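PDB 6BFI: VIN1 from Oscarella pearsei, which probably binds actin filaments and may play a role in cell-cell adhesion, as a sponge homolog of vinculin. Local coordinates for residues A155-F160 / S208-C213; M224-F229 / A455-L460; R231-Q236 / L445-T450; A385-A390 / D470-V475. One frame throughout, in Å; residues are numbered along the deposited sequence.

All four contacts join helices in an all-helical fold, but burial and chemistry differ. Contacts 1 and 4 are the more buried. Contact 1 rests on a leucine set against an isoleucine and an arginine's guanidinium, contact 4 on a glutamate stem laid on a leucine. Contacts 2 and 3 are partly exposed and both use helix 224-249, which faces helix 452-460 in contact 2 and the preceding helix 432-449 in contact 3. Contact 3 alone has a hydrogen bond from one segment to the other. S208 and V211 of contact 1 pack on Y471 of contact 4, while A456 of contact 2 meets A390 and L472 of contact 4.

Contact 1: A155-F160 / S208-C213; sequences ADLATF and SIRVCC
L157 meets both I209 and R210, and its two methyls divide the work. The apolar part comes first: CD1 of L157 lies 3.6 Å from CG2 of I209 and 3.8 Å from CD1 of the same residue, fitting against both branches of the isoleucine. F160 adds its CE2, 3.9 Å from I209 CD1, so the end of I209 touches both the leucine and the phenylalanine. The F160 ring also meets Y144 with the two planes about 30° apart. L157 reaches across because CG stands trans to the backbone nitrogen (chi1 176°).

The second kind of contact joins a methyl to a polar group. L157 CD2 sits 3.3 Å from R210 NH2, with the two side chains crossing at about a right angle. R210 is bent at chi2 and chi3, which brings the guanidinium up beside L157 CD2; its NE has a long, weak ion pair with E154. With an alanine in place of L157, both methyls would go, and I209 would probably lose its main partner while the R210 guanidinium would be freer to turn.

The segment axes pass 10.5 Å apart at 158°, nearly antiparallel. As helices 154-178 and 185-215 follow one another in the chain, this is a helical hairpin, a building element of the helix bundles of the vinculin family.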
loop_
_atom_site.group_PDB
_atom_site.type_symbol
_atom_site.label_atom_id
_atom_site.label_comp_id
_atom_site.label_asym_id
_atom_site.label_seq_id
_atom_site.Cartn_x
_atom_site.Cartn_y
_atom_site.Cartn_z
ATOM N N ALA A 155 6.709 -23.886 37.165
ATOM C CA ALA A 155 7.898 -23.269 37.743
ATOM C C ALA A 155 8.868 -22.837 36.649
ATOM O O ALA A 155 9.402 -21.719 36.681
ATOM C CB ALA A 155 8.573 -24.239 38.715
ATOM N N ASP A 156 9.101 -23.712 35.666
ATOM C CA ASP A 156 9.937 -23.345 34.528
ATOM C C ASP A 156 9.316 -22.204 33.734
ATOM O O ASP A 156 10.030 -21.333 33.225
ATOM C CB ASP A 156 10.168 -24.557 33.624
ATOM C CG ASP A 156 11.091 -25.584 34.250
ATOM O OD1 ASP A 156 11.847 -25.221 35.175
ATOM O OD2 ASP A 156 11.064 -26.754 33.810
ATOM N N LEU A 157 7.986 -22.192 33.612
ATOM C CA LEU A 157 7.319 -21.083 32.938
ATOM C C LEU A 157 7.448 -19.792 33.736
ATOM O O LEU A 157 7.517 -18.705 33.150
ATOM C CB LEU A 157 5.848 -21.424 32.697
ATOM C CG LEU A 157 4.947 -20.351 32.080
ATOM C CD1 LEU A 157 5.551 -19.792 30.797
ATOM C CD2 LEU A 157 3.560 -20.921 31.816
ATOM N N ALA A 158 7.496 -19.890 35.065
ATOM C CA ALA A 158 7.679 -18.700 35.889
ATOM C C ALA A 158 9.078 -18.122 35.714
ATOM O O ALA A 158 9.237 -16.928 35.433
ATOM C CB ALA A 158 7.408 -19.029 37.358
ATOM N N THR A 159 10.108 -18.960 35.869
ATOM C CA THR A 159 11.480 -18.479 35.726
ATOM C C THR A 159 11.745 -17.980 34.309
ATOM O O THR A 159 12.300 -16.891 34.110
ATOM C CB THR A 159 12.466 -19.588 36.092
ATOM O OG1 THR A 159 12.367 -20.648 35.134
ATOM C CG2 THR A 159 12.159 -20.135 37.481
ATOM N N PHE A 160 11.357 -18.776 33.309
ATOM C CA PHE A 160 11.499 -18.363 31.916
ATOM C C PHE A 160 10.784 -17.044 31.658
ATOM O O PHE A 160 11.311 -16.173 30.958
ATOM C CB PHE A 160 10.961 -19.463 30.998
ATOM C CG PHE A 160 10.612 -18.991 29.613
ATOM C CD1 PHE A 160 11.584 -18.890 28.633
ATOM C CD2 PHE A 160 9.301 -18.667 29.285
ATOM C CE1 PHE A 160 11.261 -18.463 27.359
ATOM C CE2 PHE A 160 8.974 -18.242 28.016
ATOM C CZ PHE A 160 9.954 -18.139 27.050
ATOM N N SER A 208 -0.084 -20.625 25.794
ATOM C CA SER A 208 0.116 -21.928 25.165
ATOM C C SER A 208 1.045 -22.807 25.994
ATOM O O SER A 208 0.801 -24.012 26.150
ATOM C CB SER A 208 0.666 -21.746 23.749
ATOM O OG SER A 208 1.900 -21.050 23.767
ATOM N N ILE A 209 2.114 -22.218 26.542
ATOM C CA ILE A 209 2.988 -22.964 27.444
ATOM C C ILE A 209 2.196 -23.493 28.632
ATOM O O ILE A 209 2.380 -24.640 29.062
ATOM C CB ILE A 209 4.165 -22.087 27.904
ATOM C CG1 ILE A 209 5.023 -21.664 26.716
ATOM C CG2 ILE A 209 5.018 -22.836 28.907
ATOM C CD1 ILE A 209 6.085 -20.662 27.085
ATOM N N ARG A 210 1.300 -22.668 29.180
ATOM C CA ARG A 210 0.486 -23.108 30.307
ATOM C C ARG A 210 -0.356 -24.327 29.939
ATOM O O ARG A 210 -0.423 -25.298 30.707
ATOM C CB ARG A 210 -0.394 -21.957 30.791
ATOM C CG ARG A 210 -0.978 -22.138 32.178
ATOM C CD ARG A 210 -0.996 -20.807 32.911
ATOM N NE ARG A 210 0.355 -20.356 33.233
ATOM C CZ ARG A 210 0.687 -19.093 33.481
ATOM N NH1 ARG A 210 -0.234 -18.140 33.431
ATOM N NH2 ARG A 210 1.943 -18.779 33.770
ATOM N N VAL A 211 -0.988 -24.310 28.758
ATOM C CA VAL A 211 -1.778 -25.483 28.380
ATOM C C VAL A 211 -0.877 -26.698 28.188
ATOM O O VAL A 211 -1.286 -27.828 28.478
ATOM C CB VAL A 211 -2.649 -25.221 27.130
ATOM C CG1 VAL A 211 -2.773 -23.736 26.833
ATOM C CG2 VAL A 211 -2.140 -25.994 25.912
ATOM N N CYS A 212 0.361 -26.501 27.723
ATOM C CA CYS A 212 1.276 -27.637 27.615
ATOM C C CYS A 212 1.597 -28.218 28.988
ATOM O O CYS A 212 1.588 -29.445 29.175
ATOM C CB CYS A 212 2.557 -27.218 26.893
ATOM S SG CYS A 212 2.334 -26.819 25.139
ATOM N N CYS A 213 1.868 -27.350 29.968
ATOM C CA CYS A 213 2.154 -27.817 31.320
ATOM C C CYS A 213 0.963 -28.547 31.922
ATOM O O CYS A 213 1.144 -29.495 32.693
ATOM C CB CYS A 213 2.554 -26.645 32.216
ATOM S SG CYS A 213 4.051 -25.782 31.703
#

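Contact 2: M224-F229 / A455-L460; sequences MKDAAF and AARVVL
V458 presses its CG2 methyl against the backbone and side chains of D226 and A227, in an antiparallel helix crossing within the all-helical vinculin fold. That methyl lies 3.3 Å from the A227 N atom and 3.5 Å from D226 CB. A227 CB is a little farther from it, at 3.9 Å. With an alanine and a short aspartate stem on the facing helix, the segment axes come within 8.3 Å of each other at a crossing angle of -144°.

Beside this apolar patch, D226 and R457 carry opposite charges without forming a salt bridge: OD2 of D226 is 4.1 Å from NE of R457. The carboxylate oxygen lies at the edge of the guanidinium, near its plane, and the two groups are turned 46° against each other.

Farther out, A227 also packs on V211, C212 and V215 of helix 185-215, so it is held between two helices. V458 rests on A468 of helix 466-493, and R457 touches F403 of helix 399-427. The R457 chain bends at chi3 (-63°), carrying the guanidinium aside beyond CD and leaving the aliphatic stem facing the aspartate: D226 OD2 comes 3.1 Å from R457 CD.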
loop_
_atom_site.group_PDB
_atom_site.type_symbol
_atom_site.label_atom_id
_atom_site.label_comp_id
_atom_site.label_asym_id
_atom_site.label_seq_id
_atom_site.Cartn_x
_atom_site.Cartn_y
_atom_site.Cartn_z
ATOM N N MET A 224 -0.905 -33.887 23.257
ATOM C CA MET A 224 0.352 -33.187 23.496
ATOM C C MET A 224 0.934 -32.639 22.200
ATOM O O MET A 224 1.528 -31.554 22.188
ATOM C CB MET A 224 1.348 -34.125 24.176
ATOM C CG MET A 224 0.856 -34.705 25.491
ATOM S SD MET A 224 1.580 -36.314 25.859
ATOM C CE MET A 224 3.328 -35.934 25.751
ATOM N N LYS A 225 0.768 -33.376 21.098
ATOM C CA LYS A 225 1.331 -32.946 19.822
ATOM C C LYS A 225 0.725 -31.627 19.360
ATOM O O LYS A 225 1.439 -30.756 18.850
ATOM C CB LYS A 225 1.122 -34.030 18.765
ATOM C CG LYS A 225 2.320 -34.945 18.562
ATOM C CD LYS A 225 1.929 -36.196 17.794
ATOM C CE LYS A 225 1.123 -35.860 16.547
ATOM N NZ LYS A 225 0.576 -37.086 15.900
ATOM N N ASP A 226 -0.587 -31.455 19.536
ATOM C CA ASP A 226 -1.245 -30.248 19.046
ATOM C C ASP A 226 -0.992 -29.054 19.957
ATOM O O ASP A 226 -0.876 -27.921 19.476
ATOM C CB ASP A 226 -2.744 -30.496 18.886
ATOM C CG ASP A 226 -3.050 -31.534 17.829
ATOM O OD1 ASP A 226 -2.451 -31.465 16.736
ATOM O OD2 ASP A 226 -3.879 -32.429 18.093
ATOM N N ALA A 227 -0.909 -29.280 21.271
ATOM C CA ALA A 227 -0.543 -28.198 22.180
ATOM C C ALA A 227 0.880 -27.730 21.906
ATOM O O ALA A 227 1.154 -26.522 21.835
ATOM C CB ALA A 227 -0.694 -28.656 23.631
ATOM N N ALA A 228 1.801 -28.685 21.741
ATOM C CA ALA A 228 3.165 -28.343 21.357
ATOM C C ALA A 228 3.188 -27.616 20.020
ATOM O O ALA A 228 3.988 -26.694 19.820
ATOM C CB ALA A 228 4.025 -29.605 21.301
ATOM N N PHE A 229 2.309 -28.011 19.094
ATOM C CA PHE A 229 2.224 -27.314 17.816
ATOM C C PHE A 229 1.804 -25.865 18.011
ATOM O O PHE A 229 2.364 -24.963 17.383
ATOM C CB PHE A 229 1.252 -28.028 16.875
ATOM C CG PHE A 229 1.069 -27.331 15.551
ATOM C CD1 PHE A 229 0.062 -26.394 15.376
ATOM C CD2 PHE A 229 1.910 -27.608 14.486
ATOM C CE1 PHE A 229 -0.105 -25.751 14.165
ATOM C CE2 PHE A 229 1.747 -26.968 13.271
ATOM C CZ PHE A 229 0.738 -26.038 13.111
ATOM N N ALA A 455 -5.627 -26.234 18.370
ATOM C CA ALA A 455 -6.096 -25.823 19.692
ATOM C C ALA A 455 -7.439 -26.462 20.021
ATOM O O ALA A 455 -7.629 -27.023 21.110
ATOM C CB ALA A 455 -6.189 -24.299 19.763
ATOM N N ALA A 456 -8.385 -26.391 19.082
ATOM C CA ALA A 456 -9.680 -27.030 19.288
ATOM C C ALA A 456 -9.534 -28.531 19.482
ATOM O O ALA A 456 -10.341 -29.145 20.186
ATOM C CB ALA A 456 -10.610 -26.730 18.113
ATOM N N ARG A 457 -8.513 -29.138 18.875
ATOM C CA ARG A 457 -8.273 -30.560 19.080
ATOM C C ARG A 457 -7.673 -30.840 20.453
ATOM O O ARG A 457 -7.916 -31.910 21.019
ATOM C CB ARG A 457 -7.361 -31.111 17.982
ATOM C CG ARG A 457 -7.484 -32.615 17.777
ATOM C CD ARG A 457 -6.580 -33.117 16.662
ATOM N NE ARG A 457 -6.932 -32.557 15.361
ATOM C CZ ARG A 457 -7.788 -33.121 14.514
ATOM N NH1 ARG A 457 -8.387 -34.262 14.832
ATOM N NH2 ARG A 457 -8.048 -32.544 13.348
ATOM N N VAL A 458 -6.898 -29.901 21.003
ATOM C CA VAL A 458 -6.444 -30.044 22.382
ATOM C C VAL A 458 -7.626 -29.970 23.335
ATOM O O VAL A 458 -7.709 -30.741 24.301
ATOM C CB VAL A 458 -5.383 -28.983 22.727
ATOM C CG1 VAL A 458 -5.002 -29.078 24.206
ATOM C CG2 VAL A 458 -4.154 -29.148 21.851
ATOM N N VAL A 459 -8.558 -29.047 23.086
ATOM C CA VAL A 459 -9.743 -28.981 23.936
ATOM C C VAL A 459 -10.576 -30.249 23.793
ATOM O O VAL A 459 -11.074 -30.795 24.786
ATOM C CB VAL A 459 -10.569 -27.724 23.618
ATOM C CG1 VAL A 459 -11.929 -27.796 24.302
ATOM C CG2 VAL A 459 -9.822 -26.491 24.069
ATOM N N LEU A 460 -10.723 -30.747 22.562
ATOM C CA LEU A 460 -11.553 -31.922 22.315
ATOM C C LEU A 460 -11.088 -33.120 23.136
ATOM O O LEU A 460 -11.912 -33.896 23.635
ATOM C CB LEU A 460 -11.540 -32.267 20.827
ATOM C CG LEU A 460 -12.282 -33.545 20.429
ATOM C CD1 LEU A 460 -13.790 -33.359 20.548
ATOM C CD2 LEU A 460 -11.891 -33.989 19.029
#

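Contact 3: R231-Q236 / L445-T450; sequences RDYVIQ and LRDIST
Y233 extends its phenol across to the 445-450 segment and overlaps D447, I448 and T450. Its OH donates a hydrogen bond of 2.6 Å to D447 OD2. The phenol oxygen stands well above the carboxylate plane, 58° out of it, and the ring and carboxylate planes are 32° apart, so the bond is not a flat one. CG of Y233 is turned trans to the backbone nitrogen (chi1 165°), as is CG of D447, and these settings bring the two side chains together.

Two further residues touch the tyrosine. I448 sends its CD1 methyl to 3.6 Å from Y233 OH and to 4.0 Å from Y233 CE2, crossing the tyrosine at about a right angle. T450 brings OG1 to 3.6 Å from Y233 CE1. That hydroxyl is itself tied down, for it donates to the D447 backbone O at 2.6 Å, lying in the carbonyl plane; the same oxygen also accepts from T450 N.

The tyrosine hydroxyl has a second partner in K237 NZ, which also makes a long, weak ion pair with D447 OD2. This lysine would be expected to offset the aspartate's charge. The next residue, V234, packs on Q201 and L205 of helix 185-215 and on Y471 of helix 466-493.

A single tyrosine thus makes every side-chain contact across, between segments whose nearest CA atoms, those of Y233 and T450, are 8.9 Å apart. Its hydrogen bond ties helix 224-249 to helix 432-449, far apart in sequence, as an interhelix polar contact in the all-helical vinculin fold.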
loop_
_atom_site.group_PDB
_atom_site.type_symbol
_atom_site.label_atom_id
_atom_site.label_comp_id
_atom_site.label_asym_id
_atom_site.label_seq_id
_atom_site.Cartn_x
_atom_site.Cartn_y
_atom_site.Cartn_z
ATOM N N ARG A 231 2.142 -23.923 20.779
ATOM C CA ARG A 231 3.255 -23.214 21.402
ATOM C C ARG A 231 4.351 -22.899 20.387
ATOM O O ARG A 231 4.762 -21.744 20.240
ATOM C CB ARG A 231 3.814 -24.042 22.557
ATOM C CG ARG A 231 5.055 -23.453 23.200
ATOM C CD ARG A 231 5.770 -24.513 24.011
ATOM N NE ARG A 231 6.142 -25.652 23.176
ATOM C CZ ARG A 231 6.456 -26.854 23.644
ATOM N NH1 ARG A 231 6.439 -27.087 24.951
ATOM N NH2 ARG A 231 6.781 -27.827 22.803
ATOM N N ASP A 232 4.821 -23.920 19.664
ATOM C CA ASP A 232 5.908 -23.713 18.710
ATOM C C ASP A 232 5.487 -22.805 17.561
ATOM O O ASP A 232 6.335 -22.138 16.957
ATOM C CB ASP A 232 6.402 -25.057 18.175
ATOM C CG ASP A 232 6.918 -25.966 19.276
ATOM O OD1 ASP A 232 7.204 -25.457 20.380
ATOM O OD2 ASP A 232 7.039 -27.187 19.038
ATOM N N TYR A 233 4.193 -22.773 17.242
ATOM C CA TYR A 233 3.698 -21.818 16.261
ATOM C C TYR A 233 3.880 -20.393 16.760
ATOM O O TYR A 233 4.328 -19.515 16.010
ATOM C CB TYR A 233 2.226 -22.099 15.949
ATOM C CG TYR A 233 1.521 -20.974 15.220
ATOM C CD1 TYR A 233 1.609 -20.851 13.840
ATOM C CD2 TYR A 233 0.762 -20.040 15.914
ATOM C CE1 TYR A 233 0.967 -19.827 13.171
ATOM C CE2 TYR A 233 0.115 -19.013 15.256
ATOM C CZ TYR A 233 0.221 -18.910 13.883
ATOM O OH TYR A 233 -0.420 -17.886 13.220
ATOM N N VAL A 234 3.544 -20.142 18.029
ATOM C CA VAL A 234 3.736 -18.796 18.563
ATOM C C VAL A 234 5.223 -18.463 18.655
ATOM O O VAL A 234 5.641 -17.330 18.376
ATOM C CB VAL A 234 3.031 -18.653 19.923
ATOM C CG1 VAL A 234 3.196 -17.240 20.460
ATOM C CG2 VAL A 234 1.552 -19.007 19.789
ATOM N N ILE A 235 6.047 -19.445 19.029
ATOM C CA ILE A 235 7.490 -19.225 19.082
ATOM C C ILE A 235 8.021 -18.854 17.705
ATOM O O ILE A 235 8.892 -17.986 17.573
ATOM C CB ILE A 235 8.205 -20.467 19.644
ATOM C CG1 ILE A 235 7.683 -20.797 21.041
ATOM C CG2 ILE A 235 9.711 -20.245 19.682
ATOM C CD1 ILE A 235 8.259 -22.069 21.625
ATOM N N GLN A 236 7.511 -19.506 16.656
ATOM C CA GLN A 236 7.990 -19.210 15.311
ATOM C C GLN A 236 7.496 -17.850 14.834
ATOM O O GLN A 236 8.224 -17.132 14.143
ATOM C CB GLN A 236 7.568 -20.311 14.337
ATOM C CG GLN A 236 8.707 -21.228 13.908
ATOM C CD GLN A 236 9.802 -20.496 13.147
ATOM O OE1 GLN A 236 9.577 -19.423 12.589
ATOM N NE2 GLN A 236 10.998 -21.078 13.123
ATOM N N LEU A 445 -4.300 -14.238 7.656
ATOM C CA LEU A 445 -5.471 -15.053 7.969
ATOM C C LEU A 445 -5.182 -16.539 7.784
ATOM O O LEU A 445 -5.559 -17.360 8.629
ATOM C CB LEU A 445 -6.659 -14.628 7.110
ATOM C CG LEU A 445 -7.966 -15.366 7.410
ATOM C CD1 LEU A 445 -8.378 -15.148 8.855
ATOM C CD2 LEU A 445 -9.073 -14.924 6.460
ATOM N N ARG A 446 -4.517 -16.907 6.686
ATOM C CA ARG A 446 -4.129 -18.304 6.501
ATOM C C ARG A 446 -3.209 -18.765 7.626
ATOM O O ARG A 446 -3.416 -19.834 8.229
ATOM C CB ARG A 446 -3.446 -18.485 5.144
ATOM C CG ARG A 446 -4.322 -18.175 3.936
ATOM C CD ARG A 446 -3.584 -18.495 2.642
ATOM N NE ARG A 446 -4.480 -18.578 1.493
ATOM C CZ ARG A 446 -4.578 -17.646 0.550
ATOM N NH1 ARG A 446 -3.831 -16.552 0.613
ATOM N NH2 ARG A 446 -5.424 -17.810 -0.457
ATOM N N ASP A 447 -2.193 -17.951 7.938
ATOM C CA ASP A 447 -1.205 -18.334 8.940
ATOM C C ASP A 447 -1.857 -18.600 10.293
ATOM O O ASP A 447 -1.606 -19.636 10.919
ATOM C CB ASP A 447 -0.132 -17.253 9.057
ATOM C CG ASP A 447 0.953 -17.617 10.049
ATOM O OD1 ASP A 447 1.782 -18.497 9.726
ATOM O OD2 ASP A 447 0.980 -17.024 11.147
ATOM N N ILE A 448 -2.703 -17.678 10.761
ATOM C CA ILE A 448 -3.370 -17.892 12.042
ATOM C C ILE A 448 -4.396 -19.012 11.933
ATOM O O ILE A 448 -4.706 -19.680 12.927
ATOM C CB ILE A 448 -4.005 -16.585 12.556
ATOM C CG1 ILE A 448 -4.534 -16.769 13.981
ATOM C CG2 ILE A 448 -5.128 -16.129 11.639
ATOM C CD1 ILE A 448 -3.514 -17.348 14.948
ATOM N N SER A 449 -4.925 -19.254 10.732
ATOM C CA SER A 449 -5.851 -20.366 10.551
ATOM C C SER A 449 -5.162 -21.707 10.766
ATOM O O SER A 449 -5.816 -22.684 11.151
ATOM C CB SER A 449 -6.482 -20.307 9.160
ATOM O OG SER A 449 -7.248 -19.126 8.995
ATOM N N THR A 450 -3.845 -21.780 10.531
ATOM C CA THR A 450 -3.145 -23.040 10.782
ATOM C C THR A 450 -3.194 -23.462 12.251
ATOM O O THR A 450 -2.989 -24.645 12.548
ATOM C CB THR A 450 -1.682 -22.955 10.340
ATOM O OG1 THR A 450 -0.956 -22.087 11.221
ATOM C CG2 THR A 450 -1.581 -22.437 8.911
#

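Contact 4: A385-A390 / D470-V475; sequences ALEDAA and DYLRTV
The carboxylate of E387 and the guanidinium of R473 are turned 68° against each other and do not pair. E387 OE2 instead faces the arginine backbone and stem, 3.9 Å from R473 CA, while R473 NE stays 5.8 Å from that oxygen. At the edge of the guanidinium, in its plane, lies D470 CG, and R473 NH2 forms a salt bridge with D470 OD1 at 3.4 Å, its hydrogen bond weak. The Y471 ring has V475 CG2 on one face, offset toward the rim; Y471 also packs on S207, S208 and V211 of helix 185-215.

The apolar part is the larger. E387 CG rests 3.7 Å from L472 CD2, and A390 CB meets the same methyl at 4.2 Å. The E387 chain is extended beyond CG, and its first torsion, trans to N (chi1 -172°), lays the stem against the leucine before the carboxylate passes on. The segment axes run antiparallel at 172°, 11.3 Å apart.

E387 OE1 forms salt bridges with K476 and with K384, so its charge is met from both helices. An alanine in place of E387 would remove the stem lying on L472 and would probably leave K476 and K384 without their shared anion. The chemistry therefore implies a split role for this buried glutamate: its methylenes act as a hydrophobic surface, while the charged end is probably balanced by K476 and K384, with R473 directed to D470 instead.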
loop_
_atom_site.group_PDB
_atom_site.type_symbol
_atom_site.label_atom_id
_atom_site.label_comp_id
_atom_site.label_asym_id
_atom_site.label_seq_id
_atom_site.Cartn_x
_atom_site.Cartn_y
_atom_site.Cartn_z
ATOM N N ALA A 385 -18.906 -23.117 15.268
ATOM C CA ALA A 385 -19.327 -24.513 15.217
ATOM C C ALA A 385 -18.176 -25.454 15.550
ATOM O O ALA A 385 -18.389 -26.498 16.177
ATOM C CB ALA A 385 -19.903 -24.835 13.837
ATOM N N LEU A 386 -16.951 -25.100 15.148
ATOM C CA LEU A 386 -15.797 -25.920 15.500
ATOM C C LEU A 386 -15.511 -25.860 16.996
ATOM O O LEU A 386 -15.244 -26.892 17.624
ATOM C CB LEU A 386 -14.571 -25.480 14.704
ATOM C CG LEU A 386 -13.260 -26.180 15.072
ATOM C CD1 LEU A 386 -13.316 -27.664 14.736
ATOM C CD2 LEU A 386 -12.084 -25.516 14.381
ATOM N N GLU A 387 -15.564 -24.660 17.586
ATOM C CA GLU A 387 -15.331 -24.543 19.023
ATOM C C GLU A 387 -16.385 -25.308 19.817
ATOM O O GLU A 387 -16.063 -25.971 20.811
ATOM C CB GLU A 387 -15.310 -23.072 19.442
ATOM C CG GLU A 387 -14.881 -22.857 20.890
ATOM C CD GLU A 387 -15.206 -21.467 21.406
ATOM O OE1 GLU A 387 -16.321 -20.973 21.135
ATOM O OE2 GLU A 387 -14.344 -20.868 22.081
ATOM N N ASP A 388 -17.649 -25.230 19.394
ATOM C CA ASP A 388 -18.692 -26.003 20.062
ATOM C C ASP A 388 -18.501 -27.499 19.855
ATOM O O ASP A 388 -18.829 -28.293 20.744
ATOM C CB ASP A 388 -20.073 -25.570 19.568
ATOM C CG ASP A 388 -20.395 -24.134 19.925
ATOM O OD1 ASP A 388 -19.779 -23.606 20.874
ATOM O OD2 ASP A 388 -21.266 -23.533 19.259
ATOM N N ALA A 389 -17.975 -27.902 18.695
ATOM C CA ALA A 389 -17.691 -29.315 18.466
ATOM C C ALA A 389 -16.590 -29.809 19.393
ATOM O O ALA A 389 -16.641 -30.946 19.880
ATOM C CB ALA A 389 -17.309 -29.545 17.004
ATOM N N ALA A 390 -15.588 -28.966 19.655
ATOM C CA ALA A 390 -14.532 -29.345 20.586
ATOM C C ALA A 390 -15.043 -29.423 22.018
ATOM O O ALA A 390 -14.523 -30.208 22.818
ATOM C CB ALA A 390 -13.372 -28.355 20.494
ATOM N N ASP A 470 -9.467 -21.618 27.497
ATOM C CA ASP A 470 -9.177 -20.196 27.358
ATOM C C ASP A 470 -8.234 -19.939 26.190
ATOM O O ASP A 470 -8.367 -18.930 25.485
ATOM C CB ASP A 470 -8.582 -19.651 28.657
ATOM C CG ASP A 470 -9.387 -20.049 29.881
ATOM O OD1 ASP A 470 -10.539 -20.504 29.715
ATOM O OD2 ASP A 470 -8.869 -19.907 31.008
ATOM N N TYR A 471 -7.278 -20.844 25.962
ATOM C CA TYR A 471 -6.380 -20.672 24.827
ATOM C C TYR A 471 -7.126 -20.826 23.507
ATOM O O TYR A 471 -6.901 -20.052 22.567
ATOM C CB TYR A 471 -5.218 -21.660 24.907
ATOM C CG TYR A 471 -4.154 -21.395 23.866
ATOM C CD1 TYR A 471 -3.320 -20.290 23.968
ATOM C CD2 TYR A 471 -3.989 -22.243 22.779
ATOM C CE1 TYR A 471 -2.350 -20.036 23.018
ATOM C CE2 TYR A 471 -3.021 -22.000 21.826
ATOM C CZ TYR A 471 -2.205 -20.893 21.948
ATOM O OH TYR A 471 -1.238 -20.641 21.000
ATOM N N LEU A 472 -8.021 -21.815 23.420
ATOM C CA LEU A 472 -8.840 -21.967 22.221
ATOM C C LEU A 472 -9.681 -20.725 21.971
ATOM O O LEU A 472 -9.816 -20.278 20.826
ATOM C CB LEU A 472 -9.733 -23.203 22.339
ATOM C CG LEU A 472 -10.810 -23.377 21.261
ATOM C CD1 LEU A 472 -10.193 -23.445 19.868
ATOM C CD2 LEU A 472 -11.665 -24.607 21.531
ATOM N N ARG A 473 -10.256 -20.149 23.032
ATOM C CA ARG A 473 -11.032 -18.924 22.858
ATOM C C ARG A 473 -10.150 -17.778 22.375
ATOM O O ARG A 473 -10.559 -16.990 21.513
ATOM C CB ARG A 473 -11.731 -18.556 24.166
ATOM C CG ARG A 473 -12.477 -17.234 24.120
ATOM C CD ARG A 473 -13.375 -17.078 25.333
ATOM N NE ARG A 473 -12.715 -17.528 26.556
ATOM C CZ ARG A 473 -13.279 -17.515 27.760
ATOM N NH1 ARG A 473 -14.520 -17.072 27.908
ATOM N NH2 ARG A 473 -12.601 -17.945 28.815
ATOM N N THR A 474 -8.930 -17.679 22.908
ATOM C CA THR A 474 -8.021 -16.617 22.488
ATOM C C THR A 474 -7.669 -16.745 21.008
ATOM O O THR A 474 -7.714 -15.761 20.257
ATOM C CB THR A 474 -6.754 -16.644 23.343
ATOM O OG1 THR A 474 -7.097 -16.434 24.719
ATOM C CG2 THR A 474 -5.799 -15.558 22.896
ATOM N N VAL A 475 -7.311 -17.956 20.574
ATOM C CA VAL A 475 -7.009 -18.180 19.162
ATOM C C VAL A 475 -8.230 -17.872 18.307
ATOM O O VAL A 475 -8.116 -17.298 17.215
ATOM C CB VAL A 475 -6.509 -19.620 18.943
ATOM C CG1 VAL A 475 -6.268 -19.879 17.464
ATOM C CG2 VAL A 475 -5.239 -19.863 19.739
#